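Ethylbenzene dehydrogenase beta-subunit (PDB 2IVF) carries three iron/sulfur (SF4) clusters and one Fe3-S4 cluster in a ferredoxin-type fold, consistent with a role as an electron-relay subunit beside its alpha-subunit. Local coordinates at residues I23-C28 with F143-A148; G30-T35 with N54-Y59; M150-T155 with P268-V273; N174-V179 with C211-P216. All coordinates share one frame; numbering follows the deposited sequence.

Contact 1: residues I23-C28 with F143-A148. With SF4 (iron/sulfur cluster), chain T.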
# COMPACT_ATOMS: atom_id res chain seq x y z
N ILE B 23 -17.03 -5.31 -12.68
CA ILE B 23 -15.82 -4.64 -12.16
C ILE B 23 -15.62 -3.37 -12.95
O ILE B 23 -15.52 -3.41 -14.16
CB ILE B 23 -14.58 -5.53 -12.35
CG1 ILE B 23 -14.83 -6.87 -11.62
CG2 ILE B 23 -13.26 -4.78 -11.97
CD1 ILE B 23 -13.68 -7.91 -11.69
N ASP B 24 -15.60 -2.23 -12.27
CA ASP B 24 -15.54 -0.93 -12.94
C ASP B 24 -14.10 -0.53 -13.02
O ASP B 24 -13.52 -0.08 -12.04
CB ASP B 24 -16.34 0.14 -12.18
CG ASP B 24 -16.42 1.45 -12.93
OD1 ASP B 24 -15.58 1.66 -13.87
OD2 ASP B 24 -17.28 2.28 -12.57
N LEU B 25 -13.51 -0.59 -14.21
CA LEU B 25 -12.09 -0.33 -14.34
C LEU B 25 -11.76 1.11 -14.15
O LEU B 25 -10.59 1.43 -13.91
CB LEU B 25 -11.58 -0.82 -15.68
CG LEU B 25 -11.77 -2.33 -15.89
CD1 LEU B 25 -11.36 -2.76 -17.24
CD2 LEU B 25 -10.97 -3.13 -14.80
N ASN B 26 -12.74 2.00 -14.27
CA ASN B 26 -12.49 3.40 -13.93
C ASN B 26 -12.17 3.63 -12.48
O ASN B 26 -11.50 4.62 -12.12
CB ASN B 26 -13.69 4.23 -14.34
CG ASN B 26 -13.86 4.21 -15.78
OD1 ASN B 26 -13.06 4.84 -16.51
ND2 ASN B 26 -14.84 3.41 -16.26
N LYS B 27 -12.68 2.76 -11.62
CA LYS B 27 -12.58 2.95 -10.18
C LYS B 27 -11.43 2.18 -9.56
O LYS B 27 -11.11 2.43 -8.40
CB LYS B 27 -13.91 2.59 -9.48
CG LYS B 27 -15.08 3.50 -9.92
CD LYS B 27 -16.40 3.16 -9.20
CE LYS B 27 -16.50 3.86 -7.85
NZ LYS B 27 -17.72 3.48 -7.06
N CYS B 28 -10.85 1.22 -10.29
CA CYS B 28 -9.88 0.34 -9.73
C CYS B 28 -8.57 1.05 -9.55
O CYS B 28 -8.09 1.69 -10.45
CB CYS B 28 -9.67 -0.96 -10.54
SG CYS B 28 -8.48 -2.03 -9.76
N PHE B 143 -0.09 4.73 -21.11
CA PHE B 143 -1.38 4.39 -20.53
C PHE B 143 -1.33 3.05 -19.82
O PHE B 143 -0.52 2.18 -20.16
CB PHE B 143 -2.44 4.40 -21.59
CG PHE B 143 -2.25 3.34 -22.59
CD1 PHE B 143 -1.46 3.56 -23.71
CD2 PHE B 143 -2.84 2.12 -22.42
CE1 PHE B 143 -1.29 2.59 -24.66
CE2 PHE B 143 -2.65 1.12 -23.41
CZ PHE B 143 -1.87 1.36 -24.48
N PHE B 144 -2.16 2.92 -18.80
CA PHE B 144 -2.30 1.69 -18.06
C PHE B 144 -3.53 1.88 -17.18
O PHE B 144 -3.97 3.01 -16.93
CB PHE B 144 -1.08 1.43 -17.17
CG PHE B 144 -0.97 2.40 -16.03
CD1 PHE B 144 -1.56 2.13 -14.82
CD2 PHE B 144 -0.25 3.61 -16.16
CE1 PHE B 144 -1.50 3.06 -13.76
CE2 PHE B 144 -0.18 4.50 -15.12
CZ PHE B 144 -0.82 4.22 -13.91
N PHE B 145 -4.05 0.75 -16.74
CA PHE B 145 -5.13 0.66 -15.76
C PHE B 145 -4.93 -0.69 -15.09
O PHE B 145 -4.08 -1.47 -15.53
CB PHE B 145 -6.51 0.78 -16.43
CG PHE B 145 -6.77 -0.20 -17.50
CD1 PHE B 145 -6.44 0.10 -18.82
CD2 PHE B 145 -7.34 -1.44 -17.24
CE1 PHE B 145 -6.69 -0.77 -19.84
CE2 PHE B 145 -7.56 -2.34 -18.25
CZ PHE B 145 -7.26 -1.99 -19.58
N TYR B 146 -5.71 -0.97 -14.04
CA TYR B 146 -5.57 -2.19 -13.28
C TYR B 146 -6.69 -3.14 -13.61
O TYR B 146 -7.85 -2.71 -13.78
CB TYR B 146 -5.49 -1.87 -11.81
CG TYR B 146 -4.35 -0.94 -11.48
CD1 TYR B 146 -3.04 -1.41 -11.54
CD2 TYR B 146 -4.57 0.37 -11.09
CE1 TYR B 146 -1.97 -0.57 -11.26
CE2 TYR B 146 -3.48 1.24 -10.75
CZ TYR B 146 -2.20 0.74 -10.84
OH TYR B 146 -1.14 1.56 -10.53
N LEU B 147 -6.36 -4.42 -13.73
CA LEU B 147 -7.31 -5.38 -14.24
C LEU B 147 -7.45 -6.56 -13.28
O LEU B 147 -6.57 -7.44 -13.20
CB LEU B 147 -6.86 -5.86 -15.61
CG LEU B 147 -7.78 -6.91 -16.28
CD1 LEU B 147 -9.20 -6.34 -16.42
CD2 LEU B 147 -7.22 -7.39 -17.67
N ALA B 148 -8.56 -6.52 -12.53
CA ALA B 148 -8.96 -7.56 -11.61
C ALA B 148 -9.67 -8.66 -12.33
O ALA B 148 -10.51 -8.41 -13.22
CB ALA B 148 -9.85 -7.00 -10.45
FE1 SF4 T . -9.22 -2.79 -7.75
FE2 SF4 T . -9.23 -5.04 -6.19
FE3 SF4 T . -10.95 -3.03 -5.76
FE4 SF4 T . -8.37 -2.61 -5.10
S1 SF4 T . -9.75 -4.13 -4.16
S2 SF4 T . -9.76 -1.17 -6.20
S3 SF4 T . -7.39 -3.80 -6.79
S4 SF4 T . -10.85 -4.37 -7.64
O HOH W 1 -7.76 0.99 -13.19

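Contact 2: residues G30-T35 with N54-Y59. With SF4 (iron/sulfur cluster), chain T; SF4 (iron/sulfur cluster), chain U.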
# COMPACT_ATOMS: atom_id res chain seq x y z
N GLY B 30 -5.80 -0.61 -8.19
CA GLY B 30 -4.71 -1.57 -8.15
C GLY B 30 -4.17 -1.86 -6.75
O GLY B 30 -3.02 -2.26 -6.62
N CYS B 31 -5.01 -1.74 -5.74
CA CYS B 31 -4.57 -1.88 -4.33
C CYS B 31 -4.42 -3.33 -3.91
O CYS B 31 -3.91 -3.57 -2.85
CB CYS B 31 -5.55 -1.16 -3.37
SG CYS B 31 -7.20 -1.98 -3.30
N GLN B 32 -4.93 -4.30 -4.69
CA GLN B 32 -4.79 -5.74 -4.35
C GLN B 32 -5.56 -6.17 -3.07
O GLN B 32 -5.35 -7.27 -2.57
CB GLN B 32 -3.30 -6.13 -4.15
CG GLN B 32 -2.31 -5.80 -5.30
CD GLN B 32 -2.49 -6.73 -6.50
OE1 GLN B 32 -2.95 -7.85 -6.32
NE2 GLN B 32 -2.16 -6.27 -7.72
N THR B 33 -6.44 -5.34 -2.52
CA THR B 33 -7.22 -5.75 -1.36
C THR B 33 -8.06 -6.98 -1.69
O THR B 33 -8.15 -7.91 -0.88
CB THR B 33 -8.08 -4.63 -0.78
OG1 THR B 33 -7.28 -3.49 -0.58
CG2 THR B 33 -8.69 -5.04 0.57
N CYS B 34 -8.65 -6.98 -2.88
CA CYS B 34 -9.39 -8.12 -3.34
C CYS B 34 -8.53 -9.42 -3.39
O CYS B 34 -9.02 -10.50 -3.01
CB CYS B 34 -10.05 -7.82 -4.69
SG CYS B 34 -8.83 -7.22 -5.91
N THR B 35 -7.26 -9.28 -3.77
CA THR B 35 -6.30 -10.38 -3.82
C THR B 35 -6.12 -10.99 -2.45
O THR B 35 -6.27 -12.25 -2.26
CB THR B 35 -4.99 -9.87 -4.40
OG1 THR B 35 -5.29 -9.25 -5.66
CG2 THR B 35 -3.94 -11.03 -4.55
N ASN B 54 -8.44 -14.55 -7.01
CA ASN B 54 -8.65 -13.18 -7.37
C ASN B 54 -7.28 -12.63 -7.64
O ASN B 54 -6.38 -12.70 -6.78
CB ASN B 54 -9.30 -12.35 -6.27
CG ASN B 54 -9.45 -10.91 -6.69
OD1 ASN B 54 -10.54 -10.48 -7.04
ND2 ASN B 54 -8.33 -10.15 -6.71
N ASN B 55 -7.09 -12.15 -8.86
CA ASN B 55 -5.81 -11.60 -9.24
C ASN B 55 -5.96 -10.21 -9.82
O ASN B 55 -6.97 -9.89 -10.45
CB ASN B 55 -5.08 -12.52 -10.23
CG ASN B 55 -5.92 -12.94 -11.36
OD1 ASN B 55 -6.62 -13.98 -11.28
ND2 ASN B 55 -5.84 -12.22 -12.44
N VAL B 56 -4.96 -9.38 -9.60
CA VAL B 56 -4.99 -8.01 -10.14
C VAL B 56 -3.66 -7.66 -10.73
O VAL B 56 -2.64 -7.78 -10.07
CB VAL B 56 -5.35 -6.95 -9.09
CG1 VAL B 56 -5.53 -5.64 -9.79
CG2 VAL B 56 -6.60 -7.30 -8.29
N THR B 57 -3.64 -7.31 -12.01
CA THR B 57 -2.39 -6.93 -12.63
C THR B 57 -2.58 -5.67 -13.45
O THR B 57 -3.68 -5.23 -13.70
CB THR B 57 -1.86 -8.06 -13.56
OG1 THR B 57 -2.85 -8.38 -14.53
CG2 THR B 57 -1.48 -9.34 -12.72
N THR B 58 -1.47 -5.13 -13.88
CA THR B 58 -1.48 -3.88 -14.63
C THR B 58 -1.68 -4.24 -16.11
O THR B 58 -1.16 -5.26 -16.59
CB THR B 58 -0.20 -3.05 -14.37
OG1 THR B 58 -0.12 -2.73 -12.96
CG2 THR B 58 -0.14 -1.73 -15.23
N TYR B 59 -2.50 -3.47 -16.78
CA TYR B 59 -2.72 -3.66 -18.22
C TYR B 59 -2.39 -2.37 -18.97
O TYR B 59 -2.73 -1.26 -18.46
CB TYR B 59 -4.17 -4.12 -18.51
CG TYR B 59 -4.25 -4.61 -19.93
CD1 TYR B 59 -4.06 -5.96 -20.23
CD2 TYR B 59 -4.36 -3.72 -20.98
CE1 TYR B 59 -4.04 -6.40 -21.54
CE2 TYR B 59 -4.39 -4.16 -22.29
CZ TYR B 59 -4.19 -5.52 -22.55
OH TYR B 59 -4.18 -5.98 -23.84
FE1 SF4 T . -9.22 -2.79 -7.75
FE2 SF4 T . -9.23 -5.04 -6.19
FE3 SF4 T . -10.95 -3.03 -5.76
FE4 SF4 T . -8.37 -2.61 -5.10
S1 SF4 T . -9.75 -4.13 -4.16
S2 SF4 T . -9.76 -1.17 -6.20
S3 SF4 T . -7.39 -3.80 -6.79
S4 SF4 T . -10.85 -4.37 -7.64
FE1 SF4 U . -13.63 -16.27 -5.96
FE2 SF4 U . -11.80 -15.75 -4.15
FE3 SF4 U . -13.40 -13.78 -5.03
FE4 SF4 U . -14.44 -15.64 -3.40
S1 SF4 U . -12.82 -14.12 -2.85
S2 SF4 U . -15.36 -14.93 -5.36
S3 SF4 U . -13.25 -17.54 -4.06
S4 SF4 U . -11.79 -14.97 -6.26
O HOH W 2 -6.09 -14.03 -4.40

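Contact 3: residues M150-T155 with P268-V273. With SF4 (iron/sulfur cluster), chain S.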
# COMPACT_ATOMS: atom_id res chain seq x y z
N MET B 150 -11.07 -12.98 -11.86
CA MET B 150 -11.29 -14.20 -11.12
C MET B 150 -11.83 -15.21 -12.12
O MET B 150 -11.86 -14.94 -13.33
CB MET B 150 -12.35 -14.00 -10.00
CG MET B 150 -12.19 -12.79 -9.15
SD MET B 150 -12.98 -11.28 -9.76
CE MET B 150 -14.70 -11.66 -9.32
N CYS B 151 -12.32 -16.35 -11.64
CA CYS B 151 -13.00 -17.28 -12.54
C CYS B 151 -14.28 -16.59 -12.98
O CYS B 151 -14.96 -15.96 -12.18
CB CYS B 151 -13.29 -18.62 -11.91
SG CYS B 151 -14.55 -19.60 -12.76
N ASN B 152 -14.61 -16.74 -14.26
CA ASN B 152 -15.75 -16.09 -14.85
C ASN B 152 -17.06 -16.87 -14.67
O ASN B 152 -18.09 -16.40 -15.11
CB ASN B 152 -15.46 -15.80 -16.34
CG ASN B 152 -14.28 -14.91 -16.51
OD1 ASN B 152 -14.32 -13.74 -16.11
ND2 ASN B 152 -13.17 -15.46 -17.00
N HIS B 153 -17.02 -18.07 -14.09
CA HIS B 153 -18.20 -18.91 -13.94
C HIS B 153 -19.03 -18.94 -15.17
O HIS B 153 -20.25 -18.71 -15.18
CB HIS B 153 -18.96 -18.54 -12.68
CG HIS B 153 -18.12 -18.68 -11.47
ND1 HIS B 153 -17.90 -19.91 -10.87
CD2 HIS B 153 -17.34 -17.79 -10.81
CE1 HIS B 153 -17.06 -19.75 -9.86
NE2 HIS B 153 -16.72 -18.48 -9.80
N CYS B 154 -18.31 -19.29 -16.24
CA CYS B 154 -18.81 -19.26 -17.58
C CYS B 154 -20.10 -20.02 -17.79
O CYS B 154 -20.40 -21.02 -17.11
CB CYS B 154 -17.72 -19.81 -18.51
SG CYS B 154 -16.17 -18.90 -18.35
N THR B 155 -20.86 -19.55 -18.76
CA THR B 155 -22.09 -20.24 -19.20
C THR B 155 -21.74 -21.46 -20.03
O THR B 155 -22.45 -22.47 -19.99
CB THR B 155 -22.92 -19.28 -20.06
OG1 THR B 155 -23.26 -18.14 -19.27
CG2 THR B 155 -24.17 -19.94 -20.58
N PRO B 268 -18.33 -15.78 -20.54
CA PRO B 268 -17.92 -15.43 -19.21
C PRO B 268 -18.94 -14.56 -18.50
O PRO B 268 -19.66 -13.81 -19.16
CB PRO B 268 -16.66 -14.60 -19.44
CG PRO B 268 -16.89 -14.06 -20.78
CD PRO B 268 -17.49 -15.11 -21.54
N ASN B 269 -18.96 -14.64 -17.17
CA ASN B 269 -19.94 -13.93 -16.38
C ASN B 269 -19.32 -13.01 -15.35
O ASN B 269 -19.88 -12.76 -14.30
CB ASN B 269 -20.93 -14.91 -15.78
CG ASN B 269 -21.74 -15.58 -16.82
OD1 ASN B 269 -21.72 -16.83 -16.98
ND2 ASN B 269 -22.47 -14.79 -17.57
N ILE B 270 -18.16 -12.49 -15.68
CA ILE B 270 -17.70 -11.24 -15.12
C ILE B 270 -17.71 -10.17 -16.22
O ILE B 270 -17.36 -10.46 -17.37
CB ILE B 270 -16.31 -11.40 -14.54
CG1 ILE B 270 -16.40 -12.43 -13.38
CG2 ILE B 270 -15.78 -10.03 -14.04
CD1 ILE B 270 -15.01 -12.77 -12.78
N TYR B 271 -18.12 -8.95 -15.86
CA TYR B 271 -18.29 -7.89 -16.84
C TYR B 271 -17.58 -6.65 -16.34
O TYR B 271 -17.65 -6.31 -15.17
CB TYR B 271 -19.76 -7.63 -17.12
CG TYR B 271 -20.49 -8.86 -17.56
CD1 TYR B 271 -20.95 -9.80 -16.64
CD2 TYR B 271 -20.74 -9.10 -18.92
CE1 TYR B 271 -21.61 -10.96 -17.07
CE2 TYR B 271 -21.38 -10.24 -19.34
CZ TYR B 271 -21.83 -11.15 -18.43
OH TYR B 271 -22.47 -12.23 -18.95
N TYR B 272 -16.94 -5.98 -17.27
CA TYR B 272 -16.04 -4.89 -16.95
C TYR B 272 -16.53 -3.59 -17.59
O TYR B 272 -16.92 -3.57 -18.74
CB TYR B 272 -14.65 -5.20 -17.52
CG TYR B 272 -13.97 -6.33 -16.82
CD1 TYR B 272 -14.19 -7.65 -17.22
CD2 TYR B 272 -13.06 -6.09 -15.79
CE1 TYR B 272 -13.55 -8.68 -16.59
CE2 TYR B 272 -12.45 -7.11 -15.13
CZ TYR B 272 -12.68 -8.40 -15.53
OH TYR B 272 -12.04 -9.44 -14.90
N VAL B 273 -16.59 -2.54 -16.78
CA VAL B 273 -16.78 -1.16 -17.30
C VAL B 273 -15.40 -0.69 -17.76
O VAL B 273 -14.45 -0.59 -16.95
CB VAL B 273 -17.35 -0.19 -16.25
CG1 VAL B 273 -17.66 1.16 -16.91
CG2 VAL B 273 -18.63 -0.78 -15.59
FE1 SF4 S . -12.12 -20.94 -16.85
FE2 SF4 S . -13.97 -22.73 -16.28
FE3 SF4 S . -14.69 -20.28 -17.30
FE4 SF4 S . -13.73 -20.44 -14.74
S1 SF4 S . -15.68 -21.36 -15.55
S2 SF4 S . -13.09 -18.95 -16.39
S3 SF4 S . -12.26 -22.15 -14.93
S4 SF4 S . -13.51 -21.93 -18.40
O HOH W 3 -12.22 -12.19 -14.96
O HOH W 4 -15.11 -11.67 -18.26

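Contact 4: residues N174-V179 with C211-P216. With SF4 (iron/sulfur cluster), chain U; SF4 (iron/sulfur cluster), chain S.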
# COMPACT_ATOMS: atom_id res chain seq x y z
N ASN B 174 -27.08 -21.29 -9.12
CA ASN B 174 -26.40 -19.99 -9.16
C ASN B 174 -25.26 -19.83 -10.18
O ASN B 174 -24.59 -18.77 -10.23
CB ASN B 174 -25.89 -19.67 -7.76
CG ASN B 174 -25.02 -20.79 -7.18
OD1 ASN B 174 -24.35 -21.52 -7.91
ND2 ASN B 174 -25.05 -20.93 -5.86
N GLY B 175 -25.04 -20.87 -10.97
CA GLY B 175 -24.05 -20.89 -12.05
C GLY B 175 -22.61 -21.01 -11.60
O GLY B 175 -21.71 -20.85 -12.42
N ILE B 176 -22.39 -21.31 -10.33
CA ILE B 176 -21.02 -21.47 -9.83
C ILE B 176 -20.42 -22.76 -10.36
O ILE B 176 -21.06 -23.85 -10.30
CB ILE B 176 -20.98 -21.46 -8.28
CG1 ILE B 176 -21.47 -20.10 -7.76
CG2 ILE B 176 -19.55 -21.70 -7.78
CD1 ILE B 176 -21.65 -20.05 -6.20
N VAL B 177 -19.22 -22.61 -10.92
CA VAL B 177 -18.48 -23.72 -11.51
C VAL B 177 -17.49 -24.19 -10.47
O VAL B 177 -16.78 -23.40 -9.87
CB VAL B 177 -17.76 -23.30 -12.81
CG1 VAL B 177 -16.89 -24.48 -13.35
CG2 VAL B 177 -18.79 -22.83 -13.82
N LEU B 178 -17.52 -25.47 -10.18
CA LEU B 178 -16.68 -26.04 -9.13
C LEU B 178 -15.94 -27.29 -9.59
O LEU B 178 -16.43 -28.06 -10.41
CB LEU B 178 -17.55 -26.40 -7.89
CG LEU B 178 -18.19 -25.19 -7.16
CD1 LEU B 178 -19.18 -25.71 -6.15
CD2 LEU B 178 -17.17 -24.25 -6.47
N VAL B 179 -14.77 -27.49 -9.00
CA VAL B 179 -14.00 -28.75 -9.12
C VAL B 179 -14.26 -29.59 -7.87
O VAL B 179 -13.86 -29.21 -6.77
CB VAL B 179 -12.47 -28.50 -9.22
CG1 VAL B 179 -11.73 -29.88 -9.27
CG2 VAL B 179 -12.11 -27.64 -10.43
N CYS B 211 -11.50 -20.44 -8.02
CA CYS B 211 -12.51 -19.62 -7.38
C CYS B 211 -13.78 -20.40 -7.19
O CYS B 211 -14.29 -21.00 -8.13
CB CYS B 211 -12.73 -18.37 -8.22
SG CYS B 211 -14.11 -17.35 -7.83
N ILE B 212 -14.26 -20.40 -5.95
CA ILE B 212 -15.50 -21.08 -5.55
C ILE B 212 -16.69 -20.11 -5.41
O ILE B 212 -17.74 -20.43 -4.87
CB ILE B 212 -15.25 -21.90 -4.26
CG1 ILE B 212 -14.87 -20.99 -3.08
CG2 ILE B 212 -14.15 -22.94 -4.55
CD1 ILE B 212 -14.98 -21.69 -1.68
N LEU B 213 -16.53 -18.93 -5.99
CA LEU B 213 -17.40 -17.79 -5.77
C LEU B 213 -17.80 -17.67 -4.30
O LEU B 213 -18.93 -17.30 -3.98
CB LEU B 213 -18.62 -17.80 -6.69
CG LEU B 213 -18.79 -16.51 -7.51
CD1 LEU B 213 -19.98 -16.65 -8.47
CD2 LEU B 213 -18.92 -15.25 -6.62
N CYS B 214 -16.84 -17.91 -3.39
CA CYS B 214 -17.10 -17.86 -1.95
C CYS B 214 -18.41 -18.52 -1.56
O CYS B 214 -19.14 -17.97 -0.75
CB CYS B 214 -17.16 -16.43 -1.49
SG CYS B 214 -15.57 -15.61 -1.43
N TYR B 215 -18.74 -19.69 -2.12
CA TYR B 215 -20.07 -20.18 -1.90
C TYR B 215 -20.43 -20.37 -0.43
O TYR B 215 -21.61 -20.24 -0.10
CB TYR B 215 -20.39 -21.46 -2.70
CG TYR B 215 -19.58 -22.69 -2.33
CD1 TYR B 215 -19.94 -23.48 -1.24
CD2 TYR B 215 -18.48 -23.10 -3.08
CE1 TYR B 215 -19.22 -24.62 -0.89
CE2 TYR B 215 -17.73 -24.26 -2.73
CZ TYR B 215 -18.12 -25.01 -1.64
OH TYR B 215 -17.43 -26.15 -1.27
N PRO B 216 -19.46 -20.72 0.44
CA PRO B 216 -19.82 -20.79 1.87
C PRO B 216 -20.40 -19.46 2.41
O PRO B 216 -21.26 -19.44 3.29
CB PRO B 216 -18.46 -21.08 2.52
CG PRO B 216 -17.75 -21.85 1.48
CD PRO B 216 -18.04 -21.06 0.26
FE1 SF4 U . -13.63 -16.27 -5.96
FE2 SF4 U . -11.80 -15.75 -4.15
FE3 SF4 U . -13.40 -13.78 -5.03
FE4 SF4 U . -14.44 -15.64 -3.40
S1 SF4 U . -12.82 -14.12 -2.85
S2 SF4 U . -15.36 -14.93 -5.36
S3 SF4 U . -13.25 -17.54 -4.06
S4 SF4 U . -11.79 -14.97 -6.26
FE1 SF4 S . -12.12 -20.94 -16.85
FE2 SF4 S . -13.97 -22.73 -16.28
FE3 SF4 S . -14.69 -20.28 -17.30
FE4 SF4 S . -13.73 -20.44 -14.74
S1 SF4 S . -15.68 -21.36 -15.55
S2 SF4 S . -13.09 -18.95 -16.39
S3 SF4 S . -12.26 -22.15 -14.93
S4 SF4 S . -13.51 -21.93 -18.40

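Contact 1: residues I23-C28 with F143-A148
Y146 N, L25 O and C28 O all grip a single water. The amide of Y146 donates to it over 3.0 Å, and the water gives its own hydrogens to the two carbonyls, C28 O at 2.8 Å. With no direct hydrogen bond between residues 23-28 and 143-148, this water is their polar joint. It sits beside a ferredoxin-type cluster loop, where strand 19-24 runs through a short turn into C28, first cysteine of a CxxCxxCxxxC motif, next to strand 141-149. The turn is an Asx turn: D24 OD1 receives N26 N from above the carboxylate plane and N26 ND2 on its syn lone pair.

A chi1 of -179°, with SG opposite the backbone nitrogen, carries the sulfur of C28 to FE1 of the cluster at 2.3 Å, while C28 SG also rests on Y146 CB at 3.6 Å. The tyrosine ring turns its edge to C28 O, and its hydroxyl goes on to D133 and to R851 of the alpha-subunit. L25 divides its branches: CD1 approaches the F145 ring obliquely, whereas CD2 sits 3.3 Å from Y146 O and also touches L147 CD1. F302 backs the same leucine. At the far end I23 CD1 lies 3.6 Å from A148 O, and A148 CB reaches to 4.0 Å from cluster sulfur S4.

Contact 2: residues G30-T35 with N54-Y59
N54 inserts its side chain between two iron/sulfur clusters and meets C34 and T35 at the start of helix 33-42. Here the ferredoxin-type CxxCxxCxxxC loop, carrying C31 and C34, packs on strand 55-59 of an antiparallel sheet. From its base outward, N54 CB lies 3.6 Å from S4 of the cluster bound by C211 and C214. With CG anti to the backbone nitrogen (chi1 178°), the chain then runs toward the other cluster, CG passing C34 CB at 3.7 Å. At the tip the amide splits its duties. OD1 is taken by R235, while ND2 lies 3.1 Å from C34 SG and makes a weak, bent bond to T35 OG1. The same nitrogen lies 3.2 Å from T35 N, two donors that do not bond.

C34 SG itself binds FE2 at 2.2 Å, and C31 SG binds FE4 of that cluster. V56 packs beside them: its CG2 touches both C34 SG and T35 OG1, and its CG1 and CG2 lie 4.0 and 3.9 Å from cluster sulfur S3. Q32, at the N-cap position, bends at its second torsion to lay its amide past V56 in the opposite direction. OE1 accepts from T35 OG1 and from Y128 OH, which fixes the rotation of the group. At the other end, Q32 NE2 donates to V56 O at 2.8 Å along a nearly straight line (173°), in the amide plane of Q32 but well above the carbonyl plane of V56.

Contact 3: residues M150-T155 with P268-V273
I270 drives its CD1 methyl into the turn of residues 150-155, and there the packing is tight. CD1 lies 3.2 Å from C151 O, and M150 CE closes over it at 3.6 Å, the two side chains crossing at about a right angle. N152 adds the next wall: its OD1 meets I270 CB, and its CB lies against P268 CB at 3.5 Å, asparagine and proline side by side and pointing the same way. The backbones join here as well, N269 N donating to N152 O over 2.8 Å on a rather bent path of 141°.

This turn opens a second ferredoxin-type cysteine motif, in which C151 SG binds FE4 and C154 SG binds FE3 of one cluster. The strand against it, 270-273, belongs to a mixed sheet with strand 19-24. Within the turn, H153 N donates to C151 SG, and the same sulfur sits over the centre of one imidazole face.

Toward the other side, water takes over from direct contact. One water lies within hydrogen-bonding distance of M150 O, N152 OD1 and Y272 OH, and a second spans N152 OD1 and I270 O. Two waters thus meet N152 OD1, while its ND2 lies 3.5 Å from cluster sulfur S2. T155 lies on the exposed side, and its OG1 bonds weakly to G267 O.

Contact 4: residues N174-V179 with C211-P216
L178 lays its CD2 methyl over the I212 backbone, 3.7 Å from I212 CA, and the same methyl reaches the Y215 ring obliquely, 3.8 Å from CE2. I176 fills the neighbouring place. Its CD1 presses on L213 CB at 3.8 Å and touches Y215 CB, the isoleucine and tyrosine side chains crossing at about a right angle, while CG2 rests by I212 O. No hydrogen bond joins the two segments; apolar side chains make most of the contact.

What it packs is the C211-x-x-C214 turn of a ferredoxin-type motif, set against strand 177-179 of a two-stranded antiparallel sheet. C211 SG binds FE1 and C214 SG binds FE4 of one cluster. L213 and C214 both take left-handed backbone angles, which wraps the turn round the cluster and leaves L213 CA 3.5 Å from its sulfur S2. L213 N also donates to C211 SG.

C214 occupies the N-cap position of the short helix 215-218. Next to it Y215 has P216 CD over one ring face and its hydroxyl bonded to E65 O of the alpha-subunit. V177 turns from this interface to a different cluster, its CG2 3.9 Å from sulfur S1.

Overall arrangement
From the N terminus, strand 19-24 leads into contact 1, which closes a long loop when the chain returns at 143-148. Contact 2 is nested inside that loop: helix 33-42 and strand 55-59 come together within it, and L147 N with T57 O joins the two contacts across one sheet. Contact 3 opens directly after, at 150-155, and closes only at 268-273, where strand 270-273 lies beside strand 19-24, I23 N meeting Y271 O. Contact 4 is nested within this second loop and linked to contact 3 by H153 ND1 with V177 N. Contacts 1 and 2 share one SF4 cluster, 2 and 4 another, 3 and 4 a third.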